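PDB 6HC6: aminopeptidase YwaD from Bacillus subtilis, which catalyses the zinc-dependent removal of single amino acids from the N-terminus of peptides, among them arginine, lysine and leucine. Local coordinates for residues A[373-376]-A[377-380]; A[154-158]-A[159-163]; A[49-52]-A[53-56]; A[327-330]-A[331-334]. All coordinates share one frame; numbering follows the deposited sequence.

Contact 1. Residues A[373-376]-A[377-380]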
loop_
_atom_site.group_PDB
_atom_site.type_symbol
_atom_site.label_atom_id
_atom_site.label_comp_id
_atom_site.label_asym_id
_atom_site.label_seq_id
_atom_site.Cartn_x
_atom_site.Cartn_y
_atom_site.Cartn_z
ATOM N N HIS A 373 -0.140 5.679 7.868
ATOM C CA HIS A 373 -0.081 6.247 9.207
ATOM C C HIS A 373 1.296 6.079 9.833
ATOM O O HIS A 373 1.604 6.763 10.811
ATOM C CB HIS A 373 -1.123 5.585 10.108
ATOM C CG HIS A 373 -0.908 4.115 10.296
ATOM N ND1 HIS A 373 -0.866 3.224 9.243
ATOM C CD2 HIS A 373 -0.734 3.377 11.418
ATOM C CE1 HIS A 373 -0.672 2.004 9.710
ATOM N NE2 HIS A 373 -0.583 2.070 11.028
ATOM N N VAL A 374 2.127 5.194 9.295
ATOM C CA VAL A 374 3.354 4.818 9.994
ATOM C C VAL A 374 4.341 5.980 9.996
ATOM O O VAL A 374 4.917 6.265 11.049
ATOM C CB VAL A 374 3.976 3.543 9.397
ATOM C CG1 VAL A 374 5.375 3.309 9.967
ATOM C CG2 VAL A 374 3.083 2.336 9.683
ATOM N N PRO A 375 4.599 6.669 8.875
ATOM C CA PRO A 375 5.520 7.820 8.954
ATOM C C PRO A 375 5.046 8.904 9.907
ATOM O O PRO A 375 5.879 9.575 10.538
ATOM C CB PRO A 375 5.573 8.320 7.502
ATOM C CG PRO A 375 5.315 7.107 6.700
ATOM C CD PRO A 375 4.290 6.330 7.479
ATOM N N PHE A 376 3.734 9.109 10.025
ATOM C CA PHE A 376 3.230 10.068 11.005
ATOM C C PHE A 376 3.571 9.616 12.414
ATOM O O PHE A 376 4.064 10.403 13.230
ATOM C CB PHE A 376 1.721 10.244 10.840
ATOM C CG PHE A 376 1.345 11.036 9.626
ATOM C CD1 PHE A 376 1.299 12.427 9.676
ATOM C CD2 PHE A 376 1.081 10.396 8.425
ATOM C CE1 PHE A 376 0.963 13.164 8.558
ATOM C CE2 PHE A 376 0.751 11.128 7.291
ATOM C CZ PHE A 376 0.683 12.523 7.363
ATOM N N HIS A 377 3.333 8.333 12.709
ATOM C CA HIS A 377 3.648 7.800 14.032
ATOM C C HIS A 377 5.136 7.927 14.335
ATOM O O HIS A 377 5.521 8.281 15.457
ATOM C CB HIS A 377 3.208 6.335 14.117
ATOM C CG HIS A 377 3.413 5.725 15.469
ATOM N ND1 HIS A 377 2.374 5.509 16.348
ATOM C CD2 HIS A 377 4.534 5.301 16.098
ATOM C CE1 HIS A 377 2.846 4.977 17.463
ATOM N NE2 HIS A 377 4.153 4.836 17.335
ATOM N N GLU A 378 5.988 7.650 13.339
ATOM C CA GLU A 378 7.430 7.748 13.542
ATOM C C GLU A 378 7.859 9.174 13.864
ATOM O O GLU A 378 8.839 9.375 14.592
ATOM C CB GLU A 378 8.171 7.243 12.310
ATOM C CG GLU A 378 8.059 5.745 12.096
ATOM C CD GLU A 378 8.711 5.308 10.800
ATOM O OE1 GLU A 378 8.366 5.871 9.739
ATOM O OE2 GLU A 378 9.579 4.409 10.847
ATOM N N ALA A 379 7.137 10.167 13.343
ATOM C CA ALA A 379 7.413 11.572 13.615
ATOM C C ALA A 379 6.769 12.064 14.904
ATOM O O ALA A 379 6.901 13.250 15.234
ATOM C CB ALA A 379 6.943 12.439 12.444
ATOM N N GLY A 380 6.088 11.187 15.635
ATOM C CA GLY A 380 5.495 11.526 16.911
ATOM C C GLY A 380 4.073 12.031 16.847
ATOM O O GLY A 380 3.574 12.558 17.849
#
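CG1 of Val-374 stands anti to its backbone N (chi1 170°), and the Glu-378 chain leaves beside its own backbone N (chi1 -70°) and then runs extended. These turns bring the valine methyl and the carboxylate together one helical turn apart, with CG1 of Val-374 3.9 Å from OE1 of Glu-378. The contact spans a short helix of the peptidase M28 domain and its C-terminal end, a Schellman motif at Gly-380. CG of Glu-378 also lies against the carbonyl of Val-374, at 3.4 Å from its O. That same O accepts from N of Glu-378 at 2.9 Å. One residue earlier, His-377 N donates to His-373 O at 3.0 Å. Outside the helix, Glu-378 OE2 is held by Ala-445 N, and His-373 NE2 by Gly-368 O. Phe-376 turns to the sheet and meets the ring of Tyr-246, while Pro-375 packs on helix 299-306. At the C-terminal end Ala-379 N reaches Pro-375 O at 3.1 Å, with a weak second bond to Phe-376 O. Gly-380 then takes a positive phi of 91°, at which a CB would press on the carbonyl O of Ala-379, and its N donates to His-377 O at 3.0 Å.

Contact 2. Residues A[154-158]-A[159-163]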
loop_
_atom_site.group_PDB
_atom_site.type_symbol
_atom_site.label_atom_id
_atom_site.label_comp_id
_atom_site.label_asym_id
_atom_site.label_seq_id
_atom_site.Cartn_x
_atom_site.Cartn_y
_atom_site.Cartn_z
ATOM N N GLY A 154 8.752 -19.361 1.849
ATOM C CA GLY A 154 8.501 -19.944 3.157
ATOM C C GLY A 154 9.585 -19.711 4.194
ATOM O O GLY A 154 10.776 -19.636 3.883
ATOM N N ASP A 155 9.159 -19.595 5.454
ATOM C CA ASP A 155 10.032 -19.452 6.619
ATOM C C ASP A 155 10.748 -18.103 6.631
ATOM O O ASP A 155 10.467 -17.259 7.489
ATOM C CB ASP A 155 11.059 -20.593 6.689
ATOM C CG ASP A 155 10.426 -21.935 7.032
ATOM O OD1 ASP A 155 9.189 -22.053 6.916
ATOM O OD2 ASP A 155 11.167 -22.867 7.420
ATOM N N LEU A 156 11.670 -17.896 5.689
ATOM C CA LEU A 156 12.513 -16.711 5.633
ATOM C C LEU A 156 11.837 -15.586 4.858
ATOM O O LEU A 156 10.956 -15.813 4.028
ATOM C CB LEU A 156 13.852 -17.036 4.973
ATOM C CG LEU A 156 14.551 -18.290 5.474
ATOM C CD1 LEU A 156 15.905 -18.475 4.808
ATOM C CD2 LEU A 156 14.689 -18.176 6.958
ATOM N N THR A 157 12.279 -14.357 5.125
ATOM C CA THR A 157 11.866 -13.252 4.272
ATOM C C THR A 157 12.484 -13.391 2.881
ATOM O O THR A 157 13.488 -14.079 2.681
ATOM C CB THR A 157 12.266 -11.907 4.879
ATOM O OG1 THR A 157 13.695 -11.793 4.903
ATOM C CG2 THR A 157 11.722 -11.782 6.292
ATOM N N TYR A 158 11.861 -12.722 1.910
ATOM C CA TYR A 158 12.390 -12.745 0.550
ATOM C C TYR A 158 13.787 -12.154 0.500
ATOM O O TYR A 158 14.655 -12.654 -0.225
ATOM C CB TYR A 158 11.469 -11.975 -0.383
ATOM C CG TYR A 158 10.092 -12.553 -0.485
ATOM C CD1 TYR A 158 9.902 -13.916 -0.683
ATOM C CD2 TYR A 158 8.976 -11.741 -0.396
ATOM C CE1 TYR A 158 8.634 -14.450 -0.796
ATOM C CE2 TYR A 158 7.699 -12.268 -0.502
ATOM C CZ TYR A 158 7.535 -13.621 -0.711
ATOM O OH TYR A 158 6.265 -14.142 -0.816
ATOM N N TYR A 159 14.026 -11.085 1.265
ATOM C CA TYR A 159 15.359 -10.497 1.290
ATOM C C TYR A 159 16.389 -11.502 1.796
ATOM O O TYR A 159 17.464 -11.658 1.200
ATOM C CB TYR A 159 15.383 -9.234 2.157
ATOM C CG TYR A 159 16.786 -8.713 2.293
ATOM C CD1 TYR A 159 17.491 -8.295 1.172
ATOM C CD2 TYR A 159 17.431 -8.684 3.527
ATOM C CE1 TYR A 159 18.791 -7.843 1.271
ATOM C CE2 TYR A 159 18.735 -8.222 3.641
ATOM C CZ TYR A 159 19.408 -7.802 2.507
ATOM O OH TYR A 159 20.702 -7.342 2.592
ATOM N N GLU A 160 16.073 -12.200 2.894
ATOM C CA GLU A 160 17.008 -13.177 3.454
ATOM C C GLU A 160 17.344 -14.254 2.431
ATOM O O GLU A 160 18.506 -14.660 2.301
ATOM C CB GLU A 160 16.426 -13.809 4.718
ATOM C CG GLU A 160 16.792 -13.073 6.012
ATOM C CD GLU A 160 15.717 -13.176 7.093
ATOM O OE1 GLU A 160 15.681 -12.297 7.984
ATOM O OE2 GLU A 160 14.913 -14.131 7.054
ATOM N N LYS A 161 16.336 -14.729 1.699
ATOM C CA LYS A 161 16.584 -15.717 0.656
ATOM C C LYS A 161 17.504 -15.150 -0.415
ATOM O O LYS A 161 18.495 -15.784 -0.797
ATOM C CB LYS A 161 15.260 -16.174 0.035
ATOM C CG LYS A 161 14.294 -16.835 1.018
ATOM C CD LYS A 161 12.919 -16.985 0.383
ATOM C CE LYS A 161 11.916 -17.584 1.368
ATOM N NZ LYS A 161 12.129 -19.038 1.603
ATOM N N ALA A 162 17.190 -13.946 -0.913
ATOM C CA ALA A 162 17.990 -13.361 -1.985
ATOM C C ALA A 162 19.401 -13.052 -1.517
ATOM O O ALA A 162 20.364 -13.239 -2.269
ATOM C CB ALA A 162 17.325 -12.094 -2.518
ATOM N N LYS A 163 19.541 -12.570 -0.279
ATOM C CA LYS A 163 20.863 -12.265 0.253
ATOM C C LYS A 163 21.695 -13.533 0.419
ATOM O O LYS A 163 22.894 -13.540 0.113
ATOM C CB LYS A 163 20.711 -11.519 1.581
ATOM C CG LYS A 163 21.975 -11.379 2.382
ATOM C CD LYS A 163 21.674 -10.798 3.766
ATOM C CE LYS A 163 20.694 -11.672 4.538
ATOM N NZ LYS A 163 20.975 -11.655 5.999
HETATM O O HOH W 1 14.668 -9.730 6.063
#
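Thr-157 and Glu-160 form a capping box at the start of helix 158-167 of the PA domain. Glu-160 N donates to Thr-157 OG1 at 3.1 Å. In return, Thr-157 N reaches Glu-160 OE2 at 3.3 Å, coming from above the carboxylate plane. The hydroxyl can accept from Glu-160 N because it sits between the backbone N and the carbonyl carbon (chi1 66°), turned to the first turn of the helix. The glutamate chain is bent at chi2, which folds its carboxylate back over the cap. The Leu-156 side chain crosses that of Glu-160 at about a right angle, CB of Leu-156 3.7 Å from OE2 of Glu-160. A water 2.6 Å from Thr-157 OG1 adds a weak bond to Glu-160 OE1.

The next shell is Lys-161. Its chain runs back past the cap, with CE 3.3 Å from Leu-156 O, and bends at chi4. NZ meets Gly-154 O at 2.7 Å. Leu-156 N donates to that same oxygen, and NZ is also bonded to Ser-152 O and Leu-134 O. A methionine in place of Lys-161 would probably leave the carbonyls of Gly-154, Ser-152 and Leu-134 without their shared ammonium partner and let the turn before the helix shift. Farther out, the Tyr-158 backbone is hydrogen-bonded to Ile-454, near the C-terminus.

Lys-161 is buried, and its ammonium is met by three backbone oxygens. It thereby ties the helix to the end of strand 148-152, the loop after it and the separate loop of Leu-134. The carboxylate of Glu-160 lies at the helix N-terminus, where the dipole probably favours its negative charge.

Contact 3. Residues A[49-52]-A[53-56]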
loop_
_atom_site.group_PDB
_atom_site.type_symbol
_atom_site.label_atom_id
_atom_site.label_comp_id
_atom_site.label_asym_id
_atom_site.label_seq_id
_atom_site.Cartn_x
_atom_site.Cartn_y
_atom_site.Cartn_z
ATOM N N TYR A 49 -18.373 5.093 -4.185
ATOM C CA TYR A 49 -18.438 4.051 -5.205
ATOM C C TYR A 49 -18.066 4.611 -6.575
ATOM O O TYR A 49 -17.252 4.027 -7.305
ATOM C CB TYR A 49 -19.845 3.432 -5.234
ATOM C CG TYR A 49 -19.939 2.223 -6.142
ATOM C CD1 TYR A 49 -20.283 2.361 -7.483
ATOM C CD2 TYR A 49 -19.648 0.947 -5.665
ATOM C CE1 TYR A 49 -20.357 1.262 -8.318
ATOM C CE2 TYR A 49 -19.725 -0.164 -6.499
ATOM C CZ TYR A 49 -20.074 0.003 -7.822
ATOM O OH TYR A 49 -20.133 -1.090 -8.661
ATOM N N SER A 50 -18.643 5.766 -6.928
ATOM C CA SER A 50 -18.332 6.373 -8.214
ATOM C C SER A 50 -16.838 6.645 -8.345
ATOM O O SER A 50 -16.247 6.407 -9.403
ATOM C CB SER A 50 -19.128 7.662 -8.392
ATOM O OG SER A 50 -18.872 8.219 -9.666
ATOM N N THR A 51 -16.215 7.153 -7.282
ATOM C CA THR A 51 -14.778 7.409 -7.329
ATOM C C THR A 51 -13.991 6.116 -7.474
ATOM O O THR A 51 -12.997 6.066 -8.209
ATOM C CB THR A 51 -14.345 8.162 -6.080
ATOM O OG1 THR A 51 -15.052 9.409 -6.032
ATOM C CG2 THR A 51 -12.841 8.425 -6.106
ATOM N N ILE A 52 -14.422 5.057 -6.788
ATOM C CA ILE A 52 -13.741 3.767 -6.927
ATOM C C ILE A 52 -13.835 3.254 -8.360
ATOM O O ILE A 52 -12.879 2.661 -8.886
ATOM C CB ILE A 52 -14.321 2.738 -5.940
ATOM C CG1 ILE A 52 -14.053 3.155 -4.502
ATOM C CG2 ILE A 52 -13.733 1.339 -6.221
ATOM C CD1 ILE A 52 -14.739 2.205 -3.508
ATOM N N SER A 53 -15.003 3.417 -8.994
ATOM C CA SER A 53 -15.158 3.022 -10.394
ATOM C C SER A 53 -14.205 3.798 -11.293
ATOM O O SER A 53 -13.582 3.231 -12.198
ATOM C CB SER A 53 -16.599 3.244 -10.853
ATOM O OG SER A 53 -16.753 2.899 -12.216
ATOM N N GLN A 54 -14.114 5.110 -11.086
ATOM C CA GLN A 54 -13.184 5.908 -11.874
ATOM C C GLN A 54 -11.757 5.402 -11.719
ATOM O O GLN A 54 -11.012 5.300 -12.702
ATOM C CB GLN A 54 -13.274 7.370 -11.456
ATOM C CG GLN A 54 -14.587 8.040 -11.793
ATOM C CD GLN A 54 -14.561 9.527 -11.467
ATOM O OE1 GLN A 54 -14.370 9.919 -10.317
ATOM N NE2 GLN A 54 -14.744 10.360 -12.484
ATOM N N LEU A 55 -11.356 5.079 -10.490
ATOM C CA LEU A 55 -9.971 4.691 -10.251
ATOM C C LEU A 55 -9.693 3.262 -10.693
ATOM O O LEU A 55 -8.657 2.996 -11.304
ATOM C CB LEU A 55 -9.619 4.853 -8.774
ATOM C CG LEU A 55 -9.566 6.271 -8.211
ATOM C CD1 LEU A 55 -9.574 6.249 -6.697
ATOM C CD2 LEU A 55 -8.347 7.041 -8.739
ATOM N N SER A 56 -10.588 2.321 -10.373
ATOM C CA SER A 56 -10.282 0.911 -10.567
ATOM C C SER A 56 -10.836 0.335 -11.858
ATOM O O SER A 56 -10.346 -0.709 -12.304
ATOM C CB SER A 56 -10.813 0.083 -9.392
ATOM O OG SER A 56 -12.223 0.039 -9.420
#
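Thr-51 and Leu-55 lie side by side on helix 45-59, their side chains pointing the same way. CG2 of Thr-51 is anti to the backbone N, and this sets the methyl 4.0 Å from CD1 of Leu-55. The hydroxyl is on the other branch and bonds to His-47 O one turn earlier. CG of Leu-55 rests against Thr-51 O at 3.4 Å, the oxygen that also accepts from Leu-55 N.

Ile-52 and Ser-56 make the next pair. CG2 of Ile-52 comes within 3.8 Å of OG of Ser-56. The serine hydroxyl is placed between its backbone N and carbonyl carbon (chi1 70°), which points OG back up the helix. It donates to Ile-52 O at 2.8 Å. Ser-56 N donates to the same oxygen, also at 2.8 Å, from the opposite face of the carbonyl plane. An alanine in place of Ser-56 would probably leave Ile-52 O with the backbone bond alone and a small gap beside the isoleucine methyl.

Gln-54 runs extended, its CG 3.3 Å from Ser-50 O, and touches Leu-75 of helix 67-82. Ser-53 OG is hydrogen-bonded to Glu-57 OE2. The buried residues face three neighbours: Ile-52 and Ser-56 touch Ala-260 of helix 260-277, Leu-55 packs on helix 67-82, and Ile-52 also meets Leu-415 of helix 412-430.

Because Ser-56 spends its hydroxyl proton on a carbonyl of its own helix, it can lie buried with its donor satisfied inside the helix. The doubled bond ties two successive turns together at the wider pi-type turn of 54-56.

Contact 4. Residues A[327-330]-A[331-334]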
loop_
_atom_site.group_PDB
_atom_site.type_symbol
_atom_site.label_atom_id
_atom_site.label_comp_id
_atom_site.label_asym_id
_atom_site.label_seq_id
_atom_site.Cartn_x
_atom_site.Cartn_y
_atom_site.Cartn_z
ATOM N N THR A 327 -14.518 -3.536 1.553
ATOM C CA THR A 327 -14.668 -4.869 0.981
ATOM C C THR A 327 -16.086 -5.380 1.194
ATOM O O THR A 327 -16.731 -5.075 2.202
ATOM C CB THR A 327 -13.671 -5.860 1.579
ATOM O OG1 THR A 327 -13.771 -7.098 0.866
ATOM C CG2 THR A 327 -13.986 -6.135 3.042
ATOM N N SER A 328 -16.585 -6.121 0.202
ATOM C CA SER A 328 -17.846 -6.840 0.339
ATOM C C SER A 328 -17.672 -8.179 1.031
ATOM O O SER A 328 -18.681 -8.828 1.337
ATOM C CB SER A 328 -18.484 -7.105 -1.027
ATOM O OG SER A 328 -17.625 -7.907 -1.822
ATOM N N TRP A 329 -16.428 -8.606 1.271
ATOM C CA TRP A 329 -16.165 -9.913 1.866
ATOM C C TRP A 329 -16.988 -10.079 3.128
ATOM O O TRP A 329 -16.845 -9.308 4.075
ATOM C CB TRP A 329 -14.674 -10.060 2.186
ATOM C CG TRP A 329 -14.264 -11.465 2.602
ATOM C CD1 TRP A 329 -14.608 -12.640 1.992
ATOM C CD2 TRP A 329 -13.433 -11.821 3.714
ATOM N NE1 TRP A 329 -14.038 -13.703 2.655
ATOM C CE2 TRP A 329 -13.312 -13.225 3.715
ATOM C CE3 TRP A 329 -12.765 -11.086 4.699
ATOM C CZ2 TRP A 329 -12.563 -13.911 4.674
ATOM C CZ3 TRP A 329 -12.026 -11.771 5.660
ATOM C CH2 TRP A 329 -11.925 -13.168 5.631
ATOM N N GLU A 330 -17.861 -11.087 3.132
ATOM C CA GLU A 330 -18.874 -11.154 4.178
ATOM C C GLU A 330 -18.257 -11.235 5.568
ATOM O O GLU A 330 -18.794 -10.648 6.516
ATOM C CB GLU A 330 -19.809 -12.333 3.922
ATOM C CG GLU A 330 -20.903 -12.019 2.915
ATOM C CD GLU A 330 -22.204 -12.735 3.228
ATOM O OE1 GLU A 330 -22.149 -13.887 3.712
ATOM O OE2 GLU A 330 -23.281 -12.143 2.994
ATOM N N LYS A 331 -17.112 -11.905 5.711
ATOM C CA LYS A 331 -16.537 -12.090 7.040
ATOM C C LYS A 331 -15.928 -10.824 7.639
ATOM O O LYS A 331 -15.694 -10.791 8.852
ATOM C CB LYS A 331 -15.489 -13.186 6.986
ATOM C CG LYS A 331 -16.141 -14.537 6.717
ATOM C CD LYS A 331 -15.137 -15.639 6.501
ATOM C CE LYS A 331 -14.322 -15.880 7.748
ATOM N NZ LYS A 331 -14.383 -17.322 8.160
ATOM N N ALA A 332 -15.661 -9.791 6.835
ATOM C CA ALA A 332 -14.887 -8.636 7.306
ATOM C C ALA A 332 -15.818 -7.597 7.930
ATOM O O ALA A 332 -15.972 -6.473 7.452
ATOM C CB ALA A 332 -14.069 -8.035 6.168
ATOM N N SER A 333 -16.405 -7.996 9.056
ATOM C CA SER A 333 -17.474 -7.265 9.719
ATOM C C SER A 333 -16.975 -6.303 10.788
ATOM O O SER A 333 -17.781 -5.540 11.335
ATOM C CB SER A 333 -18.449 -8.264 10.358
ATOM O OG SER A 333 -17.831 -8.907 11.452
ATOM N N GLU A 334 -15.685 -6.327 11.113
ATOM C CA GLU A 334 -15.125 -5.519 12.190
ATOM C C GLU A 334 -14.269 -4.411 11.598
ATOM O O GLU A 334 -13.446 -4.666 10.716
ATOM C CB GLU A 334 -14.290 -6.388 13.135
ATOM C CG GLU A 334 -13.875 -5.711 14.428
ATOM C CD GLU A 334 -15.001 -5.664 15.466
ATOM O OE1 GLU A 334 -14.780 -5.094 16.560
ATOM O OE2 GLU A 334 -16.093 -6.202 15.203
#
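Lys-331 lies across the indole of Trp-329, and its CB makes the main contact. This carbon stands over the face of the six-membered ring in a CH-pi contact, 3.7 Å from the centroid and 8° off the normal. CG follows beside the backbone N (chi1 -68°) and stays near the ring, 4.2 Å from Trp-329 CZ2. CD comes closer, 3.6 Å from the same CZ2. The chain bends at chi3 and chi4, and CE still skirts the benzene part at CZ2 and CH2. NZ ends in a long, weak ion pair with Asp-390 OD2.

The backbone of the contact is a type I beta turn from Trp-329 to Ala-332, in the loop between strands 316-322 and 334-339 of the M28 domain. Ala-332 N closes it on Trp-329 O at 3.0 Å. Arg-414 donates to that oxygen as well, and to the carbonyls of Thr-327 and Glu-330. An ST turn precedes the beta turn: Trp-329 N donates to Thr-327 OG1 at 3.1 Å. CB of Ala-332 meets Trp-329 CE3 at 3.6 Å and, at 3.7 Å, CG2 of Thr-327. Trp-399 meets the indole edge-to-face.

Overall arrangement
Along the chain the order is contact 3, contact 2, contact 4, contact 1, and no two of them touch. Contacts 1 and 4 belong to the M28 peptidase domain. Contact 4 runs into strand 334-339 and contact 1 leads into strand 382-389, neighbours in the eight-stranded mixed sheet, yet the contact centres are 28 Å apart. Contact 3, on helix 45-59, packs on helices 67-82, 260-277 and 412-430; its centre is 19 Å from that of contact 4. Contact 2 lies in the PA domain, with its centre 36 Å from that of contact 3. Side chains of contacts 1, 3 and 4 come within about 9 to 12 Å of a zinc ion; none is a ligand of the two-zinc site.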